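Local coordinates for AlkZ (Streptomyces sahachiroi, PDB 5UUJ), which belongs to the AlkZ-like DNA glycosylase family, a group of proteins in the helix-turn-helix clan, at residues R66-L71 with L83-P88; S103-S108 with V115-V120; E225-W230 with P239-W244; Q289-P294 with S318-K323. All coordinates share one frame; numbering follows the deposited sequence.

Interaction 1. Residues R66-L71 with L83-P88; sequences REVADL and LHLLRP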
loop_
_atom_site.group_PDB
_atom_site.type_symbol
_atom_site.label_atom_id
_atom_site.label_comp_id
_atom_site.label_asym_id
_atom_site.label_seq_id
_atom_site.Cartn_x
_atom_site.Cartn_y
_atom_site.Cartn_z
ATOM N N ARG A 66 -2.571 -10.933 -14.704
ATOM C CA ARG A 66 -3.430 -10.739 -15.875
ATOM C C ARG A 66 -3.879 -9.284 -15.988
ATOM O O ARG A 66 -3.902 -8.712 -17.079
ATOM C CB ARG A 66 -4.660 -11.654 -15.825
ATOM C CG ARG A 66 -4.357 -13.139 -15.992
ATOM C CD ARG A 66 -5.624 -13.941 -16.288
ATOM N NE ARG A 66 -6.719 -13.620 -15.373
ATOM C CZ ARG A 66 -6.985 -14.277 -14.244
ATOM N NH1 ARG A 66 -6.238 -15.305 -13.865
ATOM N NH2 ARG A 66 -8.005 -13.901 -13.486
ATOM N N GLU A 67 -4.228 -8.686 -14.856
ATOM C CA GLU A 67 -4.744 -7.323 -14.852
ATOM C C GLU A 67 -3.615 -6.296 -14.976
ATOM O O GLU A 67 -3.845 -5.161 -15.390
ATOM C CB GLU A 67 -5.587 -7.092 -13.592
ATOM C CG GLU A 67 -6.918 -7.852 -13.657
ATOM C CD GLU A 67 -7.833 -7.611 -12.473
ATOM O OE1 GLU A 67 -8.167 -6.439 -12.197
ATOM O OE2 GLU A 67 -8.235 -8.605 -11.828
ATOM N N VAL A 68 -2.393 -6.701 -14.644
ATOM C CA VAL A 68 -1.218 -5.888 -14.944
ATOM C C VAL A 68 -0.959 -5.962 -16.446
ATOM O O VAL A 68 -0.604 -4.965 -17.074
ATOM C CB VAL A 68 0.031 -6.359 -14.150
ATOM C CG1 VAL A 68 1.323 -5.785 -14.738
ATOM C CG2 VAL A 68 -0.092 -5.968 -12.682
ATOM N N ALA A 69 -1.165 -7.146 -17.017
ATOM C CA ALA A 69 -0.913 -7.367 -18.437
ATOM C C ALA A 69 -1.893 -6.597 -19.319
ATOM O O ALA A 69 -1.487 -6.023 -20.329
ATOM C CB ALA A 69 -0.971 -8.852 -18.762
ATOM N N ASP A 70 -3.175 -6.583 -18.948
ATOM C CA ASP A 70 -4.176 -5.858 -19.736
ATOM C C ASP A 70 -4.279 -4.398 -19.284
ATOM O O ASP A 70 -5.212 -3.689 -19.657
ATOM C CB ASP A 70 -5.555 -6.551 -19.673
ATOM C CG ASP A 70 -6.154 -6.600 -18.268
ATOM O OD1 ASP A 70 -5.925 -5.677 -17.457
ATOM O OD2 ASP A 70 -6.892 -7.571 -17.982
ATOM N N LEU A 71 -3.313 -3.971 -18.472
ATOM C CA LEU A 71 -3.123 -2.565 -18.122
ATOM C C LEU A 71 -4.285 -1.972 -17.327
ATOM O O LEU A 71 -4.563 -0.775 -17.428
ATOM C CB LEU A 71 -2.890 -1.733 -19.389
ATOM C CG LEU A 71 -1.754 -2.216 -20.297
ATOM C CD1 LEU A 71 -1.714 -1.404 -21.583
ATOM C CD2 LEU A 71 -0.409 -2.151 -19.582
ATOM N N LEU A 83 7.062 1.052 -3.651
ATOM C CA LEU A 83 6.401 0.546 -4.845
ATOM C C LEU A 83 5.016 -0.005 -4.524
ATOM O O LEU A 83 4.875 -0.882 -3.673
ATOM C CB LEU A 83 7.260 -0.540 -5.492
ATOM C CG LEU A 83 6.794 -1.063 -6.849
ATOM C CD1 LEU A 83 6.871 0.036 -7.895
ATOM C CD2 LEU A 83 7.628 -2.267 -7.261
ATOM N N HIS A 84 4.006 0.517 -5.217
ATOM C CA HIS A 84 2.614 0.121 -5.014
ATOM C C HIS A 84 1.952 -0.324 -6.309
ATOM O O HIS A 84 2.261 0.194 -7.383
ATOM C CB HIS A 84 1.794 1.283 -4.445
ATOM C CG HIS A 84 1.854 1.418 -2.956
ATOM N ND1 HIS A 84 2.868 2.085 -2.307
ATOM C CD2 HIS A 84 0.994 1.007 -1.991
ATOM C CE1 HIS A 84 2.644 2.061 -1.002
ATOM N NE2 HIS A 84 1.514 1.414 -0.789
ATOM N N LEU A 85 1.033 -1.277 -6.198
ATOM C CA LEU A 85 0.026 -1.488 -7.229
ATOM C C LEU A 85 -1.054 -0.430 -7.047
ATOM O O LEU A 85 -1.455 -0.144 -5.920
ATOM C CB LEU A 85 -0.585 -2.890 -7.142
ATOM C CG LEU A 85 0.210 -4.059 -7.730
ATOM C CD1 LEU A 85 -0.354 -5.377 -7.236
ATOM C CD2 LEU A 85 0.188 -4.020 -9.251
ATOM N N LEU A 86 -1.504 0.162 -8.150
ATOM C CA LEU A 86 -2.609 1.119 -8.126
ATOM C C LEU A 86 -3.470 0.970 -9.373
ATOM O O LEU A 86 -2.994 0.509 -10.412
ATOM C CB LEU A 86 -2.086 2.557 -8.040
ATOM C CG LEU A 86 -1.313 2.958 -6.781
ATOM C CD1 LEU A 86 -0.606 4.283 -7.004
ATOM C CD2 LEU A 86 -2.238 3.051 -5.586
ATOM N N ARG A 87 -4.736 1.356 -9.266
ATOM C CA ARG A 87 -5.579 1.500 -10.446
ATOM C C ARG A 87 -5.159 2.782 -11.152
ATOM O O ARG A 87 -5.136 3.839 -10.523
ATOM C CB ARG A 87 -7.063 1.557 -10.080
ATOM C CG ARG A 87 -7.635 0.257 -9.543
ATOM C CD ARG A 87 -9.156 0.297 -9.522
ATOM N NE ARG A 87 -9.718 0.313 -10.873
ATOM C CZ ARG A 87 -10.812 0.980 -11.236
ATOM N NH1 ARG A 87 -11.488 1.709 -10.355
ATOM N NH2 ARG A 87 -11.233 0.923 -12.492
ATOM N N PRO A 88 -4.813 2.700 -12.452
ATOM C CA PRO A 88 -4.323 3.895 -13.150
ATOM C C PRO A 88 -5.282 5.082 -13.064
ATOM O O PRO A 88 -4.823 6.215 -12.923
ATOM C CB PRO A 88 -4.174 3.421 -14.602
ATOM C CG PRO A 88 -4.010 1.956 -14.513
ATOM C CD PRO A 88 -4.821 1.518 -13.334
#
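Val68 and Leu85 meet methyl to methyl, with their side chains crossing at about a right angle. Val68 CG2 lies 4.0 Å from Leu85 CD2. On Val68 this is the methyl beside the backbone N. The other methyl, CG1, is turned anti to that N (chi1 164°). Leu85 CB points toward the helix, and the branch bearing CD2 reaches across. The second touch is between backbone and ring: Leu71 O sits 4.0 Å from Pro88 CG. No hydrogen bond joins the two segments. Leu71 is placed by the way the helix ends. It has positive phi and is the C-prime residue of a Schellman motif, in which Ser72 N bonds to Glu67 O and Leu71 N bonds weakly to Val68 O. Trp45 of helix 45-53 packs on both Val68 and Leu85. Phe194 of helix 190-194 touches both Leu71 and Pro88. Strand 83-86 is the middle strand of a small antiparallel sheet, between 40-41 and 74-77, and helix 62-69 packs beside it.

Interaction 2. Residues S103-S108 with V115-V120; sequences SWLKPS and VTPRQV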
loop_
_atom_site.group_PDB
_atom_site.type_symbol
_atom_site.label_atom_id
_atom_site.label_comp_id
_atom_site.label_asym_id
_atom_site.label_seq_id
_atom_site.Cartn_x
_atom_site.Cartn_y
_atom_site.Cartn_z
ATOM N N SER A 103 9.689 16.149 -0.624
ATOM C CA SER A 103 10.771 15.516 0.122
ATOM C C SER A 103 12.135 15.764 -0.513
ATOM O O SER A 103 13.149 15.830 0.181
ATOM C CB SER A 103 10.527 14.013 0.229
ATOM O OG SER A 103 10.590 13.406 -1.049
ATOM N N TRP A 104 12.153 15.893 -1.835
ATOM C CA TRP A 104 13.398 16.053 -2.571
ATOM C C TRP A 104 13.917 17.488 -2.509
ATOM O O TRP A 104 15.006 17.784 -3.001
ATOM C CB TRP A 104 13.210 15.626 -4.028
ATOM C CG TRP A 104 12.317 16.543 -4.806
ATOM C CD1 TRP A 104 12.705 17.584 -5.602
ATOM C CD2 TRP A 104 10.884 16.509 -4.862
ATOM N NE1 TRP A 104 11.604 18.198 -6.149
ATOM C CE2 TRP A 104 10.475 17.557 -5.712
ATOM C CE3 TRP A 104 9.909 15.692 -4.280
ATOM C CZ2 TRP A 104 9.133 17.813 -5.990
ATOM C CZ3 TRP A 104 8.576 15.950 -4.556
ATOM C CH2 TRP A 104 8.201 17.001 -5.406
ATOM N N LEU A 105 13.137 18.377 -1.901
ATOM C CA LEU A 105 13.535 19.772 -1.755
ATOM C C LEU A 105 14.408 19.974 -0.518
ATOM O O LEU A 105 15.077 21.000 -0.383
ATOM C CB LEU A 105 12.304 20.678 -1.667
ATOM C CG LEU A 105 11.379 20.717 -2.885
ATOM C CD1 LEU A 105 10.209 21.642 -2.608
ATOM C CD2 LEU A 105 12.127 21.159 -4.136
ATOM N N LYS A 106 14.397 18.998 0.383
ATOM C CA LYS A 106 15.160 19.113 1.617
ATOM C C LYS A 106 16.659 19.013 1.336
ATOM O O LYS A 106 17.079 18.197 0.516
ATOM C CB LYS A 106 14.731 18.037 2.618
ATOM C CG LYS A 106 13.324 18.256 3.169
ATOM C CD LYS A 106 13.060 17.474 4.454
ATOM C CE LYS A 106 12.542 16.070 4.186
ATOM N NZ LYS A 106 11.844 15.503 5.379
ATOM N N PRO A 107 17.468 19.860 2.000
ATOM C CA PRO A 107 18.929 19.774 1.876
ATOM C C PRO A 107 19.462 18.350 2.048
ATOM O O PRO A 107 20.335 17.935 1.289
ATOM C CB PRO A 107 19.423 20.685 3.003
ATOM C CG PRO A 107 18.356 21.720 3.125
ATOM C CD PRO A 107 17.058 21.018 2.820
ATOM N N SER A 108 18.927 17.615 3.020
ATOM C CA SER A 108 19.377 16.252 3.288
ATOM C C SER A 108 19.193 15.335 2.072
ATOM O O SER A 108 20.028 14.473 1.810
ATOM C CB SER A 108 18.636 15.676 4.504
ATOM O OG SER A 108 17.230 15.710 4.327
ATOM N N VAL A 115 21.584 15.372 -6.526
ATOM C CA VAL A 115 20.735 16.012 -7.529
ATOM C C VAL A 115 20.009 17.207 -6.915
ATOM O O VAL A 115 19.347 17.074 -5.885
ATOM C CB VAL A 115 19.693 15.028 -8.106
ATOM C CG1 VAL A 115 18.972 15.644 -9.301
ATOM C CG2 VAL A 115 20.358 13.725 -8.508
ATOM N N THR A 116 20.131 18.368 -7.547
ATOM C CA THR A 116 19.503 19.578 -7.033
ATOM C C THR A 116 18.020 19.616 -7.410
ATOM O O THR A 116 17.587 18.878 -8.290
ATOM C CB THR A 116 20.194 20.844 -7.571
ATOM O OG1 THR A 116 19.915 20.992 -8.968
ATOM C CG2 THR A 116 21.701 20.770 -7.351
ATOM N N PRO A 117 17.234 20.473 -6.734
ATOM C CA PRO A 117 15.821 20.645 -7.095
ATOM C C PRO A 117 15.643 21.117 -8.537
ATOM O O PRO A 117 14.718 20.670 -9.220
ATOM C CB PRO A 117 15.329 21.706 -6.104
ATOM C CG PRO A 117 16.250 21.593 -4.941
ATOM C CD PRO A 117 17.585 21.229 -5.520
ATOM N N ARG A 118 16.516 22.011 -8.987
ATOM C CA ARG A 118 16.482 22.471 -10.371
ATOM C C ARG A 118 16.636 21.281 -11.308
ATOM O O ARG A 118 15.917 21.154 -12.300
ATOM C CB ARG A 118 17.585 23.499 -10.636
ATOM C CG ARG A 118 17.619 24.030 -12.066
ATOM C CD ARG A 118 16.475 24.990 -12.337
ATOM N NE ARG A 118 16.216 25.150 -13.768
ATOM C CZ ARG A 118 15.290 24.480 -14.454
ATOM N NH1 ARG A 118 14.509 23.591 -13.850
ATOM N NH2 ARG A 118 15.141 24.702 -15.753
ATOM N N GLN A 119 17.577 20.405 -10.976
ATOM C CA GLN A 119 17.869 19.241 -11.799
ATOM C C GLN A 119 16.749 18.202 -11.763
ATOM O O GLN A 119 16.546 17.479 -12.734
ATOM C CB GLN A 119 19.183 18.607 -11.357
ATOM C CG GLN A 119 20.405 19.356 -11.846
ATOM C CD GLN A 119 21.679 18.874 -11.194
ATOM O OE1 GLN A 119 21.678 18.446 -10.041
ATOM N NE2 GLN A 119 22.781 18.938 -11.933
ATOM N N VAL A 120 16.031 18.118 -10.647
ATOM C CA VAL A 120 14.889 17.212 -10.560
ATOM C C VAL A 120 13.820 17.658 -11.558
ATOM O O VAL A 120 13.225 16.832 -12.247
ATOM C CB VAL A 120 14.302 17.156 -9.129
ATOM C CG1 VAL A 120 12.957 16.435 -9.108
ATOM C CG2 VAL A 120 15.271 16.460 -8.188
HETATM O O HOH W 1 17.514 18.288 -4.449
HETATM O O HOH W 2 12.147 20.376 -7.789
#
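Leu105 and Pro117 bring the two backbones closest, with 5.9 Å between their CA atoms, where a 3-10 turn faces the first turn of helix 117-130. Leu105 CD2 rests 3.8 Å from Pro117 CB. The Trp104 indole meets Val120 through its pyrrole part. Val120 CG1 lies 3.7 Å from Trp104 CD1, oblique to the ring. Trp104 CG stands between its own N and carbonyl carbon (chi1 68°), which swings the indole toward Val120. Leu105 CG lies over one face of the indole, offset toward the rim. The O of one bridging water lies in the ring plane, accepts a hydrogen bond from Trp104 NE1 at 2.8 Å and donates one to Pro117 O. A second water donates to Trp104 O and, at 2.6 Å, to Val115 O. A capping box starts the helix: Thr116 N reaches an in-plane lone pair of Gln119 OE1, and Gln119 N reaches Thr116 OG1. Helix 162-172 covers Trp104 and Val120: Pro168 and Arg172 touch Trp104, and Arg172 also touches Val120.

Interaction 3. Residues E225-W230 with P239-W244; sequences ETFDRW and PKLRKW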
loop_
_atom_site.group_PDB
_atom_site.type_symbol
_atom_site.label_atom_id
_atom_site.label_comp_id
_atom_site.label_asym_id
_atom_site.label_seq_id
_atom_site.Cartn_x
_atom_site.Cartn_y
_atom_site.Cartn_z
ATOM N N GLU A 225 -3.077 12.090 12.343
ATOM C CA GLU A 225 -1.709 11.603 12.498
ATOM C C GLU A 225 -1.532 10.239 11.844
ATOM O O GLU A 225 -0.546 9.991 11.147
ATOM C CB GLU A 225 -1.335 11.521 13.981
ATOM C CG GLU A 225 0.060 10.965 14.238
ATOM C CD GLU A 225 0.464 11.032 15.699
ATOM O OE1 GLU A 225 -0.370 11.440 16.536
ATOM O OE2 GLU A 225 1.621 10.675 16.011
ATOM N N THR A 226 -2.495 9.359 12.081
ATOM C CA THR A 226 -2.466 8.009 11.536
ATOM C C THR A 226 -2.529 8.044 10.012
ATOM O O THR A 226 -1.843 7.275 9.337
ATOM C CB THR A 226 -3.629 7.172 12.092
ATOM O OG1 THR A 226 -3.452 7.002 13.504
ATOM C CG2 THR A 226 -3.698 5.806 11.425
ATOM N N PHE A 227 -3.345 8.946 9.476
ATOM C CA PHE A 227 -3.475 9.090 8.034
ATOM C C PHE A 227 -2.153 9.491 7.385
ATOM O O PHE A 227 -1.727 8.884 6.400
ATOM C CB PHE A 227 -4.548 10.122 7.691
ATOM C CG PHE A 227 -4.538 10.543 6.250
ATOM C CD1 PHE A 227 -5.087 9.729 5.274
ATOM C CD2 PHE A 227 -3.970 11.747 5.871
ATOM C CE1 PHE A 227 -5.075 10.110 3.948
ATOM C CE2 PHE A 227 -3.958 12.135 4.543
ATOM C CZ PHE A 227 -4.512 11.313 3.582
ATOM N N ASP A 228 -1.502 10.508 7.941
ATOM C CA ASP A 228 -0.288 11.048 7.340
ATOM C C ASP A 228 0.902 10.126 7.605
ATOM O O ASP A 228 1.893 10.165 6.878
ATOM C CB ASP A 228 -0.008 12.459 7.868
ATOM C CG ASP A 228 0.990 13.225 7.005
ATOM O OD1 ASP A 228 1.000 13.025 5.772
ATOM O OD2 ASP A 228 1.756 14.037 7.559
ATOM N N ARG A 229 0.801 9.291 8.636
ATOM C CA ARG A 229 1.816 8.269 8.872
ATOM C C ARG A 229 1.780 7.236 7.749
ATOM O O ARG A 229 2.816 6.853 7.204
ATOM C CB ARG A 229 1.615 7.576 10.220
ATOM C CG ARG A 229 2.657 6.490 10.482
ATOM C CD ARG A 229 2.673 6.033 11.921
ATOM N NE ARG A 229 1.495 5.232 12.249
ATOM C CZ ARG A 229 0.716 5.418 13.313
ATOM N NH1 ARG A 229 0.969 6.389 14.185
ATOM N NH2 ARG A 229 -0.329 4.624 13.507
ATOM N N TRP A 230 0.576 6.785 7.413
ATOM C CA TRP A 230 0.377 5.883 6.284
ATOM C C TRP A 230 0.811 6.543 4.976
ATOM O O TRP A 230 1.504 5.932 4.165
ATOM C CB TRP A 230 -1.090 5.457 6.198
ATOM C CG TRP A 230 -1.469 4.871 4.879
ATOM C CD1 TRP A 230 -1.258 3.590 4.458
ATOM C CD2 TRP A 230 -2.136 5.543 3.802
ATOM N NE1 TRP A 230 -1.748 3.424 3.185
ATOM C CE2 TRP A 230 -2.293 4.606 2.760
ATOM C CE3 TRP A 230 -2.615 6.844 3.618
ATOM C CZ2 TRP A 230 -2.905 4.929 1.552
ATOM C CZ3 TRP A 230 -3.226 7.162 2.418
ATOM C CH2 TRP A 230 -3.365 6.208 1.399
ATOM N N PRO A 239 -0.654 22.107 9.541
ATOM C CA PRO A 239 -1.741 23.050 9.244
ATOM C C PRO A 239 -2.523 22.676 7.982
ATOM O O PRO A 239 -3.745 22.824 7.944
ATOM C CB PRO A 239 -1.008 24.382 9.051
ATOM C CG PRO A 239 0.223 24.253 9.863
ATOM C CD PRO A 239 0.619 22.805 9.802
ATOM N N LYS A 240 -1.817 22.192 6.964
ATOM C CA LYS A 240 -2.450 21.792 5.711
ATOM C C LYS A 240 -3.399 20.614 5.938
ATOM O O LYS A 240 -4.519 20.600 5.428
ATOM C CB LYS A 240 -1.382 21.439 4.668
ATOM C CG LYS A 240 -1.921 20.926 3.340
ATOM C CD LYS A 240 -2.610 22.024 2.544
ATOM C CE LYS A 240 -1.621 22.806 1.689
ATOM N NZ LYS A 240 -2.303 23.887 0.919
ATOM N N LEU A 241 -2.944 19.630 6.709
ATOM C CA LEU A 241 -3.767 18.475 7.061
ATOM C C LEU A 241 -5.042 18.882 7.791
ATOM O O LEU A 241 -6.113 18.320 7.554
ATOM C CB LEU A 241 -2.977 17.509 7.938
ATOM C CG LEU A 241 -1.846 16.757 7.244
ATOM C CD1 LEU A 241 -0.907 16.158 8.275
ATOM C CD2 LEU A 241 -2.414 15.679 6.339
ATOM N N ARG A 242 -4.915 19.853 8.688
ATOM C CA ARG A 242 -6.051 20.337 9.458
ATOM C C ARG A 242 -7.116 20.919 8.533
ATOM O O ARG A 242 -8.307 20.673 8.717
ATOM C CB ARG A 242 -5.596 21.386 10.476
ATOM C CG ARG A 242 -6.728 22.014 11.272
ATOM C CD ARG A 242 -6.216 23.110 12.191
ATOM N NE ARG A 242 -5.588 22.568 13.393
ATOM C CZ ARG A 242 -5.106 23.310 14.385
ATOM N NH1 ARG A 242 -5.171 24.633 14.325
ATOM N NH2 ARG A 242 -4.557 22.727 15.441
ATOM N N LYS A 243 -6.681 21.686 7.539
ATOM C CA LYS A 243 -7.599 22.289 6.582
ATOM C C LYS A 243 -8.273 21.223 5.718
ATOM O O LYS A 243 -9.477 21.287 5.473
ATOM C CB LYS A 243 -6.867 23.293 5.691
ATOM C CG LYS A 243 -7.799 24.217 4.919
ATOM C CD LYS A 243 -7.536 24.178 3.418
ATOM C CE LYS A 243 -6.171 24.747 3.058
ATOM N NZ LYS A 243 -5.913 24.671 1.593
ATOM N N TRP A 244 -7.492 20.249 5.259
ATOM C CA TRP A 244 -8.019 19.175 4.421
ATOM C C TRP A 244 -9.171 18.449 5.102
ATOM O O TRP A 244 -10.235 18.265 4.511
ATOM C CB TRP A 244 -6.920 18.173 4.075
ATOM C CG TRP A 244 -5.940 18.665 3.062
ATOM C CD1 TRP A 244 -6.047 19.782 2.283
ATOM C CD2 TRP A 244 -4.693 18.054 2.717
ATOM N NE1 TRP A 244 -4.946 19.899 1.472
ATOM C CE2 TRP A 244 -4.098 18.851 1.720
ATOM C CE3 TRP A 244 -4.022 16.907 3.154
ATOM C CZ2 TRP A 244 -2.864 18.540 1.154
ATOM C CZ3 TRP A 244 -2.796 16.601 2.590
ATOM C CH2 TRP A 244 -2.229 17.414 1.603
#
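Leu241 meets Asp228 with one methyl and Phe227 with the other. Leu241 CD1 lies 3.5 Å from Asp228 OD2 and 3.7 Å from Asp228 CG, and the two side chains cross at about a right angle. With CG anti to the backbone N (chi1 -164°), the Asp228 carboxylate reaches out toward Leu241. Leu241 CD2 comes to the edge of the Phe227 ring, near its plane, 4.3 Å from Phe227 CD2. No hydrogen bond crosses between the segments. Both carboxylate oxygens of Asp228 are instead hydrogen-bonded outside them. OD1 bonds to Ser232 OG at the end of helix 224-232 and to Thr236 OG1 in the link to helix 238-248. With helix 204-219 before them and the strands 252-257 and 260-265 after them, these helices are consistent with a winged-helix unit, as the helix-turn-helix clan suggests. Helix 204-219 backs the contact: Tyr215 meets Phe227 edge-to-face, and Val211 and Ile212 touch the Phe227 side chain. On the second helix, Lys240 CG lies 3.3 Å above one face of the Trp244 ring, toward its rim. Asp205 ties this pair to helix 204-219: its OD1 forms a salt bridge with Lys240 NZ and a hydrogen bond with Trp244 NE1.

Interaction 4. Residues Q289-P294 with S318-K323; sequences QYLLGP and SPVVVK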
loop_
_atom_site.group_PDB
_atom_site.type_symbol
_atom_site.label_atom_id
_atom_site.label_comp_id
_atom_site.label_asym_id
_atom_site.label_seq_id
_atom_site.Cartn_x
_atom_site.Cartn_y
_atom_site.Cartn_z
ATOM N N GLN A 289 -1.976 -4.990 3.826
ATOM C CA GLN A 289 -2.607 -3.692 4.012
ATOM C C GLN A 289 -3.447 -3.604 5.285
ATOM O O GLN A 289 -3.632 -2.512 5.822
ATOM C CB GLN A 289 -3.477 -3.360 2.799
ATOM C CG GLN A 289 -2.689 -3.001 1.547
ATOM C CD GLN A 289 -1.856 -1.739 1.718
ATOM O OE1 GLN A 289 -2.386 -0.629 1.741
ATOM N NE2 GLN A 289 -0.545 -1.908 1.841
ATOM N N TYR A 290 -3.960 -4.732 5.769
ATOM C CA TYR A 290 -4.719 -4.721 7.017
ATOM C C TYR A 290 -3.852 -4.152 8.137
ATOM O O TYR A 290 -4.343 -3.466 9.036
ATOM C CB TYR A 290 -5.213 -6.122 7.396
ATOM C CG TYR A 290 -5.993 -6.121 8.689
ATOM C CD1 TYR A 290 -7.327 -5.732 8.717
ATOM C CD2 TYR A 290 -5.389 -6.476 9.889
ATOM C CE1 TYR A 290 -8.040 -5.708 9.904
ATOM C CE2 TYR A 290 -6.093 -6.457 11.075
ATOM C CZ TYR A 290 -7.419 -6.074 11.077
ATOM O OH TYR A 290 -8.127 -6.054 12.258
ATOM N N LEU A 291 -2.557 -4.438 8.057
ATOM C CA LEU A 291 -1.580 -3.941 9.016
ATOM C C LEU A 291 -1.078 -2.551 8.655
ATOM O O LEU A 291 -1.010 -1.663 9.507
ATOM C CB LEU A 291 -0.388 -4.896 9.094
ATOM C CG LEU A 291 -0.150 -5.667 10.390
ATOM C CD1 LEU A 291 1.106 -6.504 10.244
ATOM C CD2 LEU A 291 -0.029 -4.735 11.587
ATOM N N LEU A 292 -0.711 -2.371 7.389
ATOM C CA LEU A 292 -0.019 -1.161 6.960
ATOM C C LEU A 292 -0.940 0.052 6.891
ATOM O O LEU A 292 -0.474 1.190 6.952
ATOM C CB LEU A 292 0.644 -1.379 5.598
ATOM C CG LEU A 292 1.739 -2.448 5.529
ATOM C CD1 LEU A 292 2.397 -2.416 4.157
ATOM C CD2 LEU A 292 2.780 -2.273 6.627
ATOM N N GLY A 293 -2.240 -0.188 6.766
ATOM C CA GLY A 293 -3.203 0.897 6.760
ATOM C C GLY A 293 -3.117 1.692 8.053
ATOM O O GLY A 293 -2.690 2.844 8.047
ATOM N N PRO A 294 -3.520 1.075 9.173
ATOM C CA PRO A 294 -3.408 1.734 10.480
ATOM C C PRO A 294 -1.961 1.882 10.941
ATOM O O PRO A 294 -1.672 2.727 11.789
ATOM C CB PRO A 294 -4.180 0.798 11.422
ATOM C CG PRO A 294 -4.999 -0.075 10.536
ATOM C CD PRO A 294 -4.213 -0.219 9.272
ATOM N N SER A 318 6.268 -9.324 8.619
ATOM C CA SER A 318 5.970 -10.751 8.570
ATOM C C SER A 318 4.509 -11.035 8.242
ATOM O O SER A 318 3.643 -10.189 8.464
ATOM C CB SER A 318 6.312 -11.418 9.904
ATOM O OG SER A 318 7.656 -11.173 10.277
ATOM N N PRO A 319 4.230 -12.237 7.710
ATOM C CA PRO A 319 2.839 -12.695 7.676
ATOM C C PRO A 319 2.311 -12.798 9.099
ATOM O O PRO A 319 3.092 -13.128 9.992
ATOM C CB PRO A 319 2.926 -14.070 7.000
ATOM C CG PRO A 319 4.234 -14.063 6.265
ATOM C CD PRO A 319 5.149 -13.201 7.078
ATOM N N VAL A 320 1.029 -12.519 9.313
ATOM C CA VAL A 320 0.491 -12.462 10.666
ATOM C C VAL A 320 -0.751 -13.316 10.848
ATOM O O VAL A 320 -1.523 -13.545 9.911
ATOM C CB VAL A 320 0.150 -11.011 11.077
ATOM C CG1 VAL A 320 1.424 -10.205 11.282
ATOM C CG2 VAL A 320 -0.755 -10.349 10.042
ATOM N N VAL A 321 -0.912 -13.797 12.075
ATOM C CA VAL A 321 -2.130 -14.454 12.514
ATOM C C VAL A 321 -3.013 -13.413 13.181
ATOM O O VAL A 321 -2.634 -12.834 14.202
ATOM C CB VAL A 321 -1.840 -15.595 13.505
ATOM C CG1 VAL A 321 -3.119 -16.359 13.838
ATOM C CG2 VAL A 321 -0.783 -16.528 12.946
ATOM N N VAL A 322 -4.181 -13.166 12.601
ATOM C CA VAL A 322 -5.133 -12.223 13.173
ATOM C C VAL A 322 -6.276 -12.978 13.847
ATOM O O VAL A 322 -6.950 -13.792 13.216
ATOM C CB VAL A 322 -5.695 -11.271 12.103
ATOM C CG1 VAL A 322 -6.603 -10.232 12.740
ATOM C CG2 VAL A 322 -4.562 -10.583 11.358
ATOM N N LYS A 323 -6.473 -12.711 15.136
ATOM C CA LYS A 323 -7.571 -13.299 15.898
ATOM C C LYS A 323 -8.426 -12.200 16.515
ATOM O O LYS A 323 -7.931 -11.369 17.276
ATOM C CB LYS A 323 -7.044 -14.232 16.992
ATOM C CG LYS A 323 -8.146 -14.821 17.870
ATOM C CD LYS A 323 -7.646 -15.981 18.712
ATOM C CE LYS A 323 -8.783 -16.630 19.495
ATOM N NZ LYS A 323 -9.383 -15.706 20.501
#
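The Tyr290 ring meets Val322 obliquely, with Tyr290 CE2 4.2 Å from Val322 CG1. The two side chains come from opposite directions. Tyr290 CG is anti to the backbone N (chi1 180°), which carries the ring out from the helix toward the strand. At its far end, Tyr290 OH is hydrogen-bonded to Gly325 O, in the turn between strands 320-323 and 326-334. Phe13 and Met17 of helix 9-19 also touch the Tyr290 side chain. Strand 320-323 is the second strand of a five-stranded mixed sheet, between 281-284 and 326-334. Val320 and Val322, two residues apart, both point toward the short helix 289-292, which lies against this face of the sheet. Leu291 and Val320 reach toward each other tip to tip, and Leu291 CD1 lies 3.9 Å from Val320 CG1. The contact is buried and wholly apolar. Just after the helix, Gly293 N bonds to Gln289 O, and Gly293 O accepts a hydrogen bond from Tyr215 OH.

How the interactions relate
Interactions 3 and 4 are buried, 1 and 2 partly, and interaction 2 lies outermost, its centre about 25 Å from the centre of the chain. Among mainly apolar contacts, interaction 3 sets a carboxylate oxygen against a leucine methyl, and interaction 1 a backbone carbonyl against a proline ring. Interaction 2 alone adds bridging waters, which may reflect its outer place. Interactions 1 and 4 each set a helix against a sheet strand, in different sheets. Interaction 3 joins two helices, and interaction 2 a 3-10 turn and a helix start. Only interactions 3 and 4 touch: Arg229 NH2 lies 2.9 Å from Pro294 O, a probable hydrogen bond. Tyr215 of helix 204-219 borders both.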